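Local coordinates for protein 5-oxopent-3-ene-1,2,5-tricarboxylate decarboxylase (Exiguobacterium antarcticum B7, PDB 6IYM) that belongs to the fumarylacetoacetate hydrolase family of metal-dependent proteins and carries a bound magnesium ion, its chains pairing as a dimer, at residues R7-G12 with H59-A64; P68-I73 with M229-G234; E112-L117 with K172-F177. All coordinates share one frame; numbering follows the deposited sequence.

Contact 1: residues R7-G12 with H59-A64; sequences RFEQDG and HVRLLA
A single antiparallel bridge between Phe-8 and Leu-62 joins strand 4-10 of the N-terminal part to the loop that leads towards strand 72-75. Phe-8 and Leu-62 are a non-hydrogen-bonded pair, their CA atoms 4.0 Å apart, and the backbone bonds flank them: Leu-63 N gives to Arg-7 O at 2.9 Å, and Glu-9 N gives to Arg-61 O at 2.8 Å. Beyond the bridge the Arg-7 side chain bends at chi3 (38°) and turns its guanidinium side-on to Ala-64. NE and NH2 both donate to Ala-64 O, which lies nearly in the guanidinium plane, 2.9 Å from NH2, while Leu-63 lies over one face of the group with CB and CD1. A water accepts from Arg-7 N and sits beside Leu-63 O, to which it probably donates, closing the same end of the bridge. Strand 4-10 is otherwise part of a large mixed sheet, where it pairs with strands 13-20 and 178-186, and to which 59-64 adds a single bridge. At the other end Glu-9, its CG anti to the backbone N (chi1 169°) and its chain extended, reaches Arg-61 in a salt bridge of 3.0 Å from OE1 to NH1. The carboxylate and guanidinium planes are 56° apart, and Arg-61 NH2 has a further salt bridge with Asp-109. On the far side of the backbone the Phe-8 ring leans against Val-60, whose CG2 comes within 3.3 Å of ring atom CD1, the one side chain lying roughly square to the other.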
ATOM      1  N   ARG A   7      16.164  -9.900 -11.972  1.00 53.81           N
ATOM      2  CA  ARG A   7      16.234  -8.901 -13.048  1.00 51.86           C
ATOM      3  C   ARG A   7      17.653  -8.328 -12.978  1.00 56.80           C
ATOM      4  O   ARG A   7      18.157  -8.177 -11.842  1.00 55.58           O
ATOM      5  CB  ARG A   7      15.127  -7.874 -12.814  1.00 54.81           C
ATOM      6  CG  ARG A   7      14.381  -7.438 -14.064  1.00 56.94           C
ATOM      7  CD  ARG A   7      13.090  -6.736 -13.736  1.00 53.54           C
ATOM      8  NE  ARG A   7      13.213  -5.887 -12.566  1.00 51.78           N
ATOM      9  CZ  ARG A   7      13.079  -4.570 -12.549  1.00 48.60           C
ATOM     10  NH1 ARG A   7      12.778  -3.917 -13.649  1.00 55.96           N
ATOM     11  NH2 ARG A   7      13.227  -3.903 -11.419  1.00 46.23           N
ATOM     12  N   PHE A   8      18.299  -8.089 -14.126  1.00 57.81           N
ATOM     13  CA  PHE A   8      19.615  -7.399 -14.218  1.00 60.20           C
ATOM     14  C   PHE A   8      19.566  -6.355 -15.333  1.00 60.40           C
ATOM     15  O   PHE A   8      18.690  -6.473 -16.212  1.00 67.16           O
ATOM     16  CB  PHE A   8      20.738  -8.408 -14.451  1.00 58.32           C
ATOM     17  CG  PHE A   8      20.727  -9.107 -15.790  1.00 60.92           C
ATOM     18  CD1 PHE A   8      21.413  -8.577 -16.875  1.00 63.86           C
ATOM     19  CD2 PHE A   8      20.083 -10.324 -15.949  1.00 60.45           C
ATOM     20  CE1 PHE A   8      21.445  -9.244 -18.090  1.00 63.49           C
ATOM     21  CE2 PHE A   8      20.112 -10.992 -17.165  1.00 63.03           C
ATOM     22  CZ  PHE A   8      20.796 -10.453 -18.231  1.00 62.31           C
ATOM     23  N   GLU A   9      20.488  -5.391 -15.296  1.00 60.87           N
ATOM     24  CA  GLU A   9      20.550  -4.234 -16.224  1.00 67.94           C
ATOM     25  C   GLU A   9      21.473  -4.558 -17.404  1.00 75.02           C
ATOM     26  O   GLU A   9      22.587  -5.081 -17.168  1.00 61.93           O
ATOM     27  CB  GLU A   9      21.056  -2.999 -15.485  1.00 75.03           C
ATOM     28  CG  GLU A   9      21.414  -1.838 -16.394  1.00 76.69           C
ATOM     29  CD  GLU A   9      22.051  -0.687 -15.637  1.00 91.21           C
ATOM     30  OE1 GLU A   9      21.755  -0.557 -14.427  1.00 89.47           O
ATOM     31  OE2 GLU A   9      22.860   0.056 -16.242  1.00 93.90           O
ATOM     32  N   GLN A  10      21.015  -4.223 -18.619  1.00 83.68           N
ATOM     33  CA  GLN A  10      21.797  -4.249 -19.886  1.00 80.42           C
ATOM     34  C   GLN A  10      21.357  -3.089 -20.797  1.00 81.08           C
ATOM     35  O   GLN A  10      20.193  -3.085 -21.259  1.00 72.14           O
ATOM     36  CB  GLN A  10      21.626  -5.600 -20.571  1.00 76.07           C
ATOM     37  CG  GLN A  10      22.563  -5.797 -21.747  1.00 77.05           C
ATOM     38  CD  GLN A  10      22.707  -7.262 -22.059  1.00 72.64           C
ATOM     39  OE1 GLN A  10      23.429  -7.987 -21.381  1.00 76.22           O
ATOM     40  NE2 GLN A  10      21.975  -7.710 -23.068  1.00 73.35           N
ATOM     41  N   ASP A  11      22.259  -2.130 -21.027  1.00 77.76           N
ATOM     42  CA  ASP A  11      22.056  -0.948 -21.906  1.00 84.33           C
ATOM     43  C   ASP A  11      21.017  -0.007 -21.284  1.00 86.67           C
ATOM     44  O   ASP A  11      20.232   0.580 -22.051  1.00 88.83           O
ATOM     45  CB  ASP A  11      21.658  -1.380 -23.319  1.00 88.09           C
ATOM     46  CG  ASP A  11      22.667  -2.315 -23.964  1.00 98.55           C
ATOM     47  OD1 ASP A  11      23.217  -3.185 -23.245  1.00102.39           O
ATOM     48  OD2 ASP A  11      22.907  -2.161 -25.179  1.00100.06           O
ATOM     49  N   GLY A  12      21.050   0.157 -19.957  1.00 89.53           N
ATOM     50  CA  GLY A  12      20.087   0.964 -19.180  1.00 93.91           C
ATOM     51  C   GLY A  12      18.683   0.378 -19.230  1.00 95.78           C
ATOM     52  O   GLY A  12      17.735   1.163 -19.017  1.00 93.59           O
ATOM     53  N   HIS A  59      29.993  -8.824 -12.796  1.00105.06           N
ATOM     54  CA  HIS A  59      29.743  -7.354 -12.807  1.00102.63           C
ATOM     55  C   HIS A  59      28.620  -7.035 -13.809  1.00 94.77           C
ATOM     56  O   HIS A  59      28.817  -6.162 -14.676  1.00 98.70           O
ATOM     57  CB  HIS A  59      31.051  -6.574 -13.060  1.00101.84           C
ATOM     58  CG  HIS A  59      31.707  -6.825 -14.381  1.00105.21           C
ATOM     59  ND1 HIS A  59      32.123  -8.085 -14.784  1.00112.13           N
ATOM     60  CD2 HIS A  59      32.059  -5.979 -15.375  1.00100.20           C
ATOM     61  CE1 HIS A  59      32.683  -8.006 -15.975  1.00100.68           C
ATOM     62  NE2 HIS A  59      32.656  -6.725 -16.359  1.00102.15           N
ATOM     63  N   VAL A  60      27.476  -7.713 -13.661  1.00 92.67           N
ATOM     64  CA  VAL A  60      26.303  -7.675 -14.584  1.00 84.69           C
ATOM     65  C   VAL A  60      25.334  -6.586 -14.110  1.00 84.27           C
ATOM     66  O   VAL A  60      24.731  -5.916 -14.982  1.00 94.76           O
ATOM     67  CB  VAL A  60      25.628  -9.059 -14.676  1.00 87.84           C
ATOM     68  CG1 VAL A  60      25.237  -9.628 -13.319  1.00 84.99           C
ATOM     69  CG2 VAL A  60      24.433  -9.038 -15.610  1.00 86.23           C
ATOM     70  N   ARG A  61      25.223  -6.417 -12.785  1.00 71.17           N
ATOM     71  CA  ARG A  61      24.383  -5.418 -12.060  1.00 68.61           C
ATOM     72  C   ARG A  61      22.909  -5.856 -12.041  1.00 64.45           C
ATOM     73  O   ARG A  61      22.215  -5.732 -13.088  1.00 56.68           O
ATOM     74  CB  ARG A  61      24.496  -3.993 -12.606  1.00 64.13           C
ATOM     75  CG  ARG A  61      24.218  -2.948 -11.534  1.00 68.04           C
ATOM     76  CD  ARG A  61      23.569  -1.664 -12.017  1.00 72.89           C
ATOM     77  NE  ARG A  61      22.712  -1.081 -10.982  1.00 81.20           N
ATOM     78  CZ  ARG A  61      22.228   0.167 -10.981  1.00 81.15           C
ATOM     79  NH1 ARG A  61      22.518   1.011 -11.958  1.00 85.08           N
ATOM     80  NH2 ARG A  61      21.462   0.575  -9.985  1.00 75.09           N
ATOM     81  N   LEU A  62      22.468  -6.305 -10.864  1.00 56.61           N
ATOM     82  CA  LEU A  62      21.098  -6.783 -10.540  1.00 55.09           C
ATOM     83  C   LEU A  62      20.215  -5.556 -10.312  1.00 49.73           C
ATOM     84  O   LEU A  62      20.745  -4.514  -9.855  1.00 50.61           O
ATOM     85  CB  LEU A  62      21.178  -7.647  -9.273  1.00 62.63           C
ATOM     86  CG  LEU A  62      21.703  -9.079  -9.418  1.00 60.56           C
ATOM     87  CD1 LEU A  62      20.606 -10.003  -9.865  1.00 69.47           C
ATOM     88  CD2 LEU A  62      22.861  -9.185 -10.392  1.00 67.84           C
ATOM     89  N   LEU A  63      18.923  -5.649 -10.624  1.00 46.63           N
ATOM     90  CA  LEU A  63      17.926  -4.621 -10.227  1.00 46.44           C
ATOM     91  C   LEU A  63      17.085  -5.189  -9.081  1.00 45.64           C
ATOM     92  O   LEU A  63      17.279  -6.398  -8.734  1.00 40.59           O
ATOM     93  CB  LEU A  63      17.083  -4.222 -11.441  1.00 48.40           C
ATOM     94  CG  LEU A  63      17.869  -3.598 -12.607  1.00 51.99           C
ATOM     95  CD1 LEU A  63      16.961  -3.413 -13.813  1.00 49.89           C
ATOM     96  CD2 LEU A  63      18.524  -2.268 -12.219  1.00 49.47           C
ATOM     97  N   ALA A  64      16.212  -4.371  -8.491  1.00 41.46           N
ATOM     98  CA  ALA A  64      15.164  -4.879  -7.578  1.00 45.24           C
ATOM     99  C   ALA A  64      14.388  -5.955  -8.338  1.00 42.74           C
ATOM    100  O   ALA A  64      14.208  -5.839  -9.540  1.00 47.26           O
ATOM    101  CB  ALA A  64      14.287  -3.740  -7.131  1.00 47.40           C
TER
HETATM  102  O   HOH W   1      16.646  -8.864  -9.181  1.00 48.09           O

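Contact 2: residues P68-I73 with M229-G234; sequences PPRNVI and MTLEAG
Arg-70 NH2 gives a hydrogen bond of 2.8 Å to Thr-230 O, and this bond ties the entry to strand 72-75 to the loop preceding strand 236-238, its parallel neighbour in the mixed sheet of the fumarylacetoacetate hydrolase fold. The donor meets a lone pair in the carbonyl plane, although the oxygen sits 28° out of the guanidinium plane and the N-H...O angle is a bent 135°. Arg-70 reaches so far because its chain is extended from CG to NE; NE forms a salt bridge with Asp-235, and NH1 is hydrogen-bonded to Ser-102 of the second subunit. Glu-232 is set roughly perpendicular to the arginine and lays CG over the centre of one guanidinium face, 3.6 Å from NE. Its OE2 stays 4.1 Å from Arg-70 NH1 and well out of the guanidinium plane, so that only the opposite charges can act directly; a water between them accepts weakly from NH1 and donates to OE2. Further out, Pro-69 CD rests 3.6 Å from Gly-234 O, which also accepts from the hydroxyl of Tyr-66. Ile-73 and Met-229 reach tip to tip, CD1 of the isoleucine 4.2 Å from CE of the methionine.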
ATOM      1  N   PRO A  68       6.714  -3.618  -6.575  1.00 43.88           N
ATOM      2  CA  PRO A  68       5.574  -4.368  -6.068  1.00 46.76           C
ATOM      3  C   PRO A  68       4.314  -3.628  -6.517  1.00 48.92           C
ATOM      4  O   PRO A  68       4.265  -2.402  -6.487  1.00 48.57           O
ATOM      5  CB  PRO A  68       5.743  -4.390  -4.542  1.00 44.59           C
ATOM      6  CG  PRO A  68       7.121  -3.823  -4.266  1.00 48.67           C
ATOM      7  CD  PRO A  68       7.530  -3.048  -5.503  1.00 47.57           C
ATOM      8  N   PRO A  69       3.281  -4.348  -6.994  1.00 54.56           N
ATOM      9  CA  PRO A  69       2.070  -3.701  -7.502  1.00 54.13           C
ATOM     10  C   PRO A  69       1.268  -3.007  -6.387  1.00 56.48           C
ATOM     11  O   PRO A  69       0.425  -2.187  -6.689  1.00 55.62           O
ATOM     12  CB  PRO A  69       1.309  -4.893  -8.108  1.00 58.43           C
ATOM     13  CG  PRO A  69       1.726  -6.068  -7.240  1.00 59.92           C
ATOM     14  CD  PRO A  69       3.209  -5.819  -7.034  1.00 57.12           C
ATOM     15  N   ARG A  70       1.536  -3.344  -5.121  1.00 49.00           N
ATOM     16  CA  ARG A  70       0.912  -2.655  -3.972  1.00 46.86           C
ATOM     17  C   ARG A  70       1.910  -2.572  -2.810  1.00 44.99           C
ATOM     18  O   ARG A  70       3.012  -3.137  -2.941  1.00 42.59           O
ATOM     19  CB  ARG A  70      -0.442  -3.324  -3.692  1.00 50.64           C
ATOM     20  CG  ARG A  70      -0.401  -4.619  -2.907  1.00 52.63           C
ATOM     21  CD  ARG A  70      -1.772  -5.264  -3.048  1.00 57.00           C
ATOM     22  NE  ARG A  70      -1.968  -6.425  -2.190  1.00 59.30           N
ATOM     23  CZ  ARG A  70      -3.113  -6.763  -1.593  1.00 56.30           C
ATOM     24  NH1 ARG A  70      -4.198  -6.015  -1.721  1.00 50.71           N
ATOM     25  NH2 ARG A  70      -3.158  -7.850  -0.847  1.00 55.02           N
ATOM     26  N   ASN A  71       1.565  -1.874  -1.718  1.00 39.85           N
ATOM     27  CA  ASN A  71       2.552  -1.628  -0.642  1.00 38.64           C
ATOM     28  C   ASN A  71       3.062  -2.983  -0.152  1.00 38.20           C
ATOM     29  O   ASN A  71       2.285  -3.956  -0.122  1.00 38.94           O
ATOM     30  CB  ASN A  71       2.012  -0.863   0.553  1.00 36.97           C
ATOM     31  CG  ASN A  71       1.567   0.548   0.240  1.00 36.92           C
ATOM     32  OD1 ASN A  71       1.386   0.912  -0.909  1.00 38.84           O
ATOM     33  ND2 ASN A  71       1.335   1.327   1.278  1.00 32.75           N
ATOM     34  N   VAL A  72       4.346  -3.028   0.180  1.00 39.03           N
ATOM     35  CA  VAL A  72       4.997  -4.173   0.878  1.00 36.73           C
ATOM     36  C   VAL A  72       4.320  -4.325   2.256  1.00 36.45           C
ATOM     37  O   VAL A  72       4.227  -3.332   3.015  1.00 37.19           O
ATOM     38  CB  VAL A  72       6.513  -3.933   1.002  1.00 35.55           C
ATOM     39  CG1 VAL A  72       7.181  -5.048   1.786  1.00 36.26           C
ATOM     40  CG2 VAL A  72       7.156  -3.781  -0.364  1.00 34.35           C
ATOM     41  N   ILE A  73       3.792  -5.508   2.538  1.00 37.16           N
ATOM     42  CA  ILE A  73       3.121  -5.801   3.838  1.00 39.01           C
ATOM     43  C   ILE A  73       4.192  -6.241   4.822  1.00 39.16           C
ATOM     44  O   ILE A  73       4.934  -7.161   4.451  1.00 37.45           O
ATOM     45  CB  ILE A  73       2.020  -6.862   3.687  1.00 42.51           C
ATOM     46  CG1 ILE A  73       0.970  -6.430   2.656  1.00 42.53           C
ATOM     47  CG2 ILE A  73       1.412  -7.174   5.044  1.00 45.02           C
ATOM     48  CD1 ILE A  73       0.025  -7.540   2.195  1.00 38.12           C
ATOM     49  N   MET A 229      -8.782 -11.018   3.956  1.00 48.31           N
ATOM     50  CA  MET A 229      -8.006 -10.108   3.057  1.00 45.66           C
ATOM     51  C   MET A 229      -7.338 -10.911   1.939  1.00 45.25           C
ATOM     52  O   MET A 229      -6.465 -11.756   2.252  1.00 46.12           O
ATOM     53  CB  MET A 229      -6.928  -9.323   3.802  1.00 44.68           C
ATOM     54  CG  MET A 229      -6.474  -8.120   2.982  1.00 48.51           C
ATOM     55  SD  MET A 229      -5.101  -7.219   3.727  1.00 47.57           S
ATOM     56  CE  MET A 229      -3.792  -8.423   3.575  1.00 43.07           C
ATOM     57  N   THR A 230      -7.698 -10.632   0.683  1.00 42.20           N
ATOM     58  CA  THR A 230      -7.101 -11.272  -0.521  1.00 43.81           C
ATOM     59  C   THR A 230      -5.632 -10.848  -0.666  1.00 46.85           C
ATOM     60  O   THR A 230      -5.337  -9.623  -0.596  1.00 40.33           O
ATOM     61  CB  THR A 230      -7.928 -10.971  -1.779  1.00 44.71           C
ATOM     62  OG1 THR A 230      -9.225 -11.547  -1.594  1.00 49.86           O
ATOM     63  CG2 THR A 230      -7.328 -11.531  -3.048  1.00 47.55           C
ATOM     64  N   LEU A 231      -4.742 -11.839  -0.834  1.00 43.26           N
ATOM     65  CA  LEU A 231      -3.339 -11.616  -1.236  1.00 43.09           C
ATOM     66  C   LEU A 231      -3.298 -11.684  -2.759  1.00 43.15           C
ATOM     67  O   LEU A 231      -3.910 -12.614  -3.314  1.00 49.69           O
ATOM     68  CB  LEU A 231      -2.437 -12.669  -0.593  1.00 44.28           C
ATOM     69  CG  LEU A 231      -2.440 -12.714   0.937  1.00 46.37           C
ATOM     70  CD1 LEU A 231      -1.481 -13.798   1.450  1.00 42.72           C
ATOM     71  CD2 LEU A 231      -2.070 -11.357   1.507  1.00 46.82           C
ATOM     72  N   GLU A 232      -2.611 -10.740  -3.391  1.00 41.41           N
ATOM     73  CA  GLU A 232      -2.408 -10.677  -4.864  1.00 48.06           C
ATOM     74  C   GLU A 232      -1.080 -11.342  -5.244  1.00 41.01           C
ATOM     75  O   GLU A 232      -0.113 -11.174  -4.534  1.00 41.52           O
ATOM     76  CB  GLU A 232      -2.388  -9.229  -5.361  1.00 52.66           C
ATOM     77  CG  GLU A 232      -3.515  -8.365  -4.815  1.00 66.57           C
ATOM     78  CD  GLU A 232      -4.899  -8.643  -5.388  1.00 70.32           C
ATOM     79  OE1 GLU A 232      -5.002  -9.475  -6.310  1.00 64.32           O
ATOM     80  OE2 GLU A 232      -5.875  -8.026  -4.899  1.00 82.02           O
ATOM     81  N   ALA A 233      -1.043 -12.036  -6.378  1.00 42.58           N
ATOM     82  CA  ALA A 233       0.197 -12.470  -7.047  1.00 43.99           C
ATOM     83  C   ALA A 233       1.160 -11.272  -7.086  1.00 42.27           C
ATOM     84  O   ALA A 233       0.737 -10.175  -7.465  1.00 37.79           O
ATOM     85  CB  ALA A 233      -0.105 -13.003  -8.428  1.00 44.24           C
ATOM     86  N   GLY A 234       2.390 -11.467  -6.614  1.00 41.70           N
ATOM     87  CA  GLY A 234       3.425 -10.416  -6.577  1.00 42.42           C
ATOM     88  C   GLY A 234       3.407  -9.617  -5.294  1.00 40.11           C
ATOM     89  O   GLY A 234       4.257  -8.686  -5.163  1.00 46.51           O
TER
HETATM   90  O   HOH W   2      -4.596  -5.095  -4.264  1.00 58.23           O

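Contact 3: residues E112-L117 with K172-F177; sequences ERHADL and KSLDGF
The imidazole of His-114 points its NE2 edge at the backbone of Asp-175 and is held between aliphatic groups on its two faces. With CG placed opposite the carbonyl carbon (chi1 -59°) and the ring turned about CB-CG, NE2 reaches Asp-175. NE2-H gives a nearly straight hydrogen bond to Asp-175 O, 2.7 Å long with an angle of 166° at the hydrogen. The acceptor lies close to the ring plane, and the donor meets a lone pair in the carbonyl plane, so the bond, with the groups on either face, helps to set the ring's rotation. Over one face Leu-174 makes a CH-pi contact, its CB 4.0 Å from the ring centroid, and the two side chains run antiparallel past each other; over the opposite face lies CG of Glu-112. The Phe-177 ring stands almost perpendicular to the imidazole, 86° between the planes, in an oblique pairing whose closest atoms are CE1 of the phenylalanine and CD2 of the histidine, 3.7 Å apart. The centre of one Phe-177 face is also covered by Leu-174 CB, while Glu-112 O approaches CE1 at the edge. This arrangement rests on a type II beta turn from Leu-174 to Phe-177. Gly-176 takes the positive phi of its third position, and its CA lies 4.2 Å from Glu-112 N. Leu-117 adds an apolar touch, CD1 to Leu-174 CD1 at 3.9 Å. Glu-112 and Asp-175 extend alongside one another, and their like charges are probably eased by Arg-136 of the second subunit, which forms salt bridges with both. Asp-175 OD2 is also hydrogen-bonded to Thr-230 of that subunit. At the start of the turn segment, Lys-172 NZ is hydrogen-bonded to the magnesium-site residue Asp-155.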
ATOM      1  N   GLU A 112      18.623   7.043   0.361  1.00 44.23           N
ATOM      2  CA  GLU A 112      18.610   8.502   0.597  1.00 42.21           C
ATOM      3  C   GLU A 112      18.613   8.726   2.112  1.00 43.98           C
ATOM      4  O   GLU A 112      17.807   8.088   2.802  1.00 40.64           O
ATOM      5  CB  GLU A 112      17.419   9.105  -0.152  1.00 46.49           C
ATOM      6  CG  GLU A 112      17.230  10.587   0.057  1.00 45.19           C
ATOM      7  CD  GLU A 112      16.197  11.234  -0.853  1.00 51.00           C
ATOM      8  OE1 GLU A 112      16.083  12.472  -0.794  1.00 57.55           O
ATOM      9  OE2 GLU A 112      15.490  10.510  -1.599  1.00 47.71           O
ATOM     10  N   ARG A 113      19.514   9.579   2.615  1.00 42.08           N
ATOM     11  CA  ARG A 113      19.751   9.796   4.071  1.00 42.12           C
ATOM     12  C   ARG A 113      18.625  10.615   4.728  1.00 41.11           C
ATOM     13  O   ARG A 113      18.323  10.355   5.939  1.00 38.09           O
ATOM     14  CB  ARG A 113      21.121  10.465   4.268  1.00 45.27           C
ATOM     15  CG  ARG A 113      21.320  11.145   5.618  1.00 46.89           C
ATOM     16  CD  ARG A 113      21.567  10.160   6.746  1.00 48.29           C
ATOM     17  NE  ARG A 113      21.648  10.825   8.043  1.00 50.18           N
ATOM     18  CZ  ARG A 113      20.618  11.138   8.805  1.00 46.56           C
ATOM     19  NH1 ARG A 113      19.390  10.833   8.418  1.00 51.06           N
ATOM     20  NH2 ARG A 113      20.811  11.747   9.968  1.00 49.48           N
ATOM     21  N   HIS A 114      18.043  11.587   4.013  1.00 47.68           N
ATOM     22  CA  HIS A 114      16.941  12.478   4.489  1.00 45.10           C
ATOM     23  C   HIS A 114      17.316  13.116   5.848  1.00 46.10           C
ATOM     24  O   HIS A 114      16.510  13.031   6.797  1.00 42.59           O
ATOM     25  CB  HIS A 114      15.602  11.699   4.576  1.00 44.95           C
ATOM     26  CG  HIS A 114      15.101  11.069   3.309  1.00 44.64           C
ATOM     27  ND1 HIS A 114      14.271  11.732   2.417  1.00 39.43           N
ATOM     28  CD2 HIS A 114      15.214   9.801   2.838  1.00 43.68           C
ATOM     29  CE1 HIS A 114      13.990  10.932   1.404  1.00 47.43           C
ATOM     30  NE2 HIS A 114      14.550   9.724   1.645  1.00 44.00           N
ATOM     31  N   ALA A 115      18.493  13.748   5.984  1.00 48.09           N
ATOM     32  CA  ALA A 115      18.953  14.312   7.285  1.00 49.78           C
ATOM     33  C   ALA A 115      17.980  15.388   7.799  1.00 51.03           C
ATOM     34  O   ALA A 115      17.776  15.464   9.041  1.00 52.46           O
ATOM     35  CB  ALA A 115      20.374  14.829   7.181  1.00 52.66           C
ATOM     36  N   ASP A 116      17.345  16.167   6.914  1.00 56.58           N
ATOM     37  CA  ASP A 116      16.278  17.140   7.310  1.00 55.93           C
ATOM     38  C   ASP A 116      15.105  16.439   8.015  1.00 58.57           C
ATOM     39  O   ASP A 116      14.462  17.078   8.883  1.00 54.48           O
ATOM     40  CB  ASP A 116      15.741  17.950   6.123  1.00 60.52           C
ATOM     41  CG  ASP A 116      15.438  17.147   4.864  1.00 67.85           C
ATOM     42  OD1 ASP A 116      15.595  15.895   4.894  1.00 70.92           O
ATOM     43  OD2 ASP A 116      15.046  17.779   3.855  1.00 70.20           O
ATOM     44  N   LEU A 117      14.789  15.181   7.682  1.00 49.63           N
ATOM     45  CA  LEU A 117      13.544  14.546   8.212  1.00 49.02           C
ATOM     46  C   LEU A 117      13.847  13.622   9.384  1.00 48.97           C
ATOM     47  O   LEU A 117      12.923  13.453  10.199  1.00 51.77           O
ATOM     48  CB  LEU A 117      12.817  13.803   7.083  1.00 48.07           C
ATOM     49  CG  LEU A 117      12.614  14.613   5.802  1.00 53.34           C
ATOM     50  CD1 LEU A 117      11.706  13.892   4.814  1.00 53.05           C
ATOM     51  CD2 LEU A 117      12.036  15.989   6.109  1.00 59.07           C
ATOM     52  N   LYS A 172       8.569   4.588   7.532  1.00 38.14           N
ATOM     53  CA  LYS A 172       9.087   3.389   6.810  1.00 39.35           C
ATOM     54  C   LYS A 172       9.021   3.580   5.292  1.00 38.32           C
ATOM     55  O   LYS A 172       9.447   2.665   4.574  1.00 37.65           O
ATOM     56  CB  LYS A 172       8.332   2.142   7.274  1.00 39.29           C
ATOM     57  CG  LYS A 172       8.671   1.767   8.710  1.00 42.84           C
ATOM     58  CD  LYS A 172       8.078   0.505   9.242  1.00 42.55           C
ATOM     59  CE  LYS A 172       8.607   0.160  10.627  1.00 43.25           C
ATOM     60  NZ  LYS A 172       9.781  -0.753  10.599  1.00 45.15           N
ATOM     61  N   SER A 173       8.524   4.724   4.815  1.00 37.19           N
ATOM     62  CA  SER A 173       8.063   4.876   3.421  1.00 35.03           C
ATOM     63  C   SER A 173       8.742   6.033   2.675  1.00 37.46           C
ATOM     64  O   SER A 173       8.422   6.213   1.469  1.00 38.36           O
ATOM     65  CB  SER A 173       6.562   4.972   3.407  1.00 37.78           C
ATOM     66  OG  SER A 173       6.006   3.771   3.905  1.00 32.86           O
ATOM     67  N   LEU A 174       9.725   6.713   3.276  1.00 41.58           N
ATOM     68  CA  LEU A 174      10.524   7.758   2.575  1.00 40.68           C
ATOM     69  C   LEU A 174      11.261   7.122   1.406  1.00 40.30           C
ATOM     70  O   LEU A 174      11.665   5.959   1.564  1.00 45.96           O
ATOM     71  CB  LEU A 174      11.535   8.369   3.554  1.00 43.23           C
ATOM     72  CG  LEU A 174      10.945   9.146   4.725  1.00 44.52           C
ATOM     73  CD1 LEU A 174      11.992  10.057   5.344  1.00 48.50           C
ATOM     74  CD2 LEU A 174       9.738   9.969   4.299  1.00 47.44           C
ATOM     75  N   ASP A 175      11.496   7.859   0.313  1.00 38.39           N
ATOM     76  CA  ASP A 175      12.215   7.326  -0.864  1.00 37.22           C
ATOM     77  C   ASP A 175      13.555   6.715  -0.376  1.00 40.87           C
ATOM     78  O   ASP A 175      14.267   7.368   0.393  1.00 40.14           O
ATOM     79  CB  ASP A 175      12.403   8.389  -1.953  1.00 40.68           C
ATOM     80  CG  ASP A 175      11.099   8.956  -2.542  1.00 46.27           C
ATOM     81  OD1 ASP A 175       9.988   8.458  -2.207  1.00 39.26           O
ATOM     82  OD2 ASP A 175      11.187   9.917  -3.305  1.00 43.39           O
ATOM     83  N   GLY A 176      13.878   5.495  -0.803  1.00 39.13           N
ATOM     84  CA  GLY A 176      15.134   4.802  -0.472  1.00 39.49           C
ATOM     85  C   GLY A 176      14.964   3.789   0.645  1.00 39.19           C
ATOM     86  O   GLY A 176      15.875   2.957   0.800  1.00 46.20           O
ATOM     87  N   PHE A 177      13.835   3.794   1.366  1.00 40.77           N
ATOM     88  CA  PHE A 177      13.689   3.040   2.640  1.00 35.96           C
ATOM     89  C   PHE A 177      13.320   1.561   2.425  1.00 39.52           C
ATOM     90  O   PHE A 177      12.969   0.900   3.440  1.00 37.15           O
ATOM     91  CB  PHE A 177      12.678   3.722   3.551  1.00 39.46           C
ATOM     92  CG  PHE A 177      13.220   4.869   4.364  1.00 35.92           C
ATOM     93  CD1 PHE A 177      14.302   5.609   3.935  1.00 37.80           C
ATOM     94  CD2 PHE A 177      12.594   5.233   5.538  1.00 37.09           C
ATOM     95  CE1 PHE A 177      14.782   6.670   4.694  1.00 41.06           C
ATOM     96  CE2 PHE A 177      13.068   6.292   6.302  1.00 40.19           C
ATOM     97  CZ  PHE A 177      14.170   7.008   5.875  1.00 41.26           C
TER

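Overall arrangement
From the N terminus, contact 1 is the first to close a loop, bringing 59-64 back to strand 4-10. The chain then runs almost directly from 59-64 into 68-73, where contact 2 opens, and this much longer loop shuts only when 229-234 arrives. Contact 3 forms and closes within that span. Contacts 1 and 2 both reach the large mixed sheet, whereas contact 3 joins the loop leading into strand 178-186 of that sheet to the end of strand 111-112, an outer strand of the five-stranded sheet. The centres are 23 to 24 Å apart, and contacts 2 and 3 both border the second subunit.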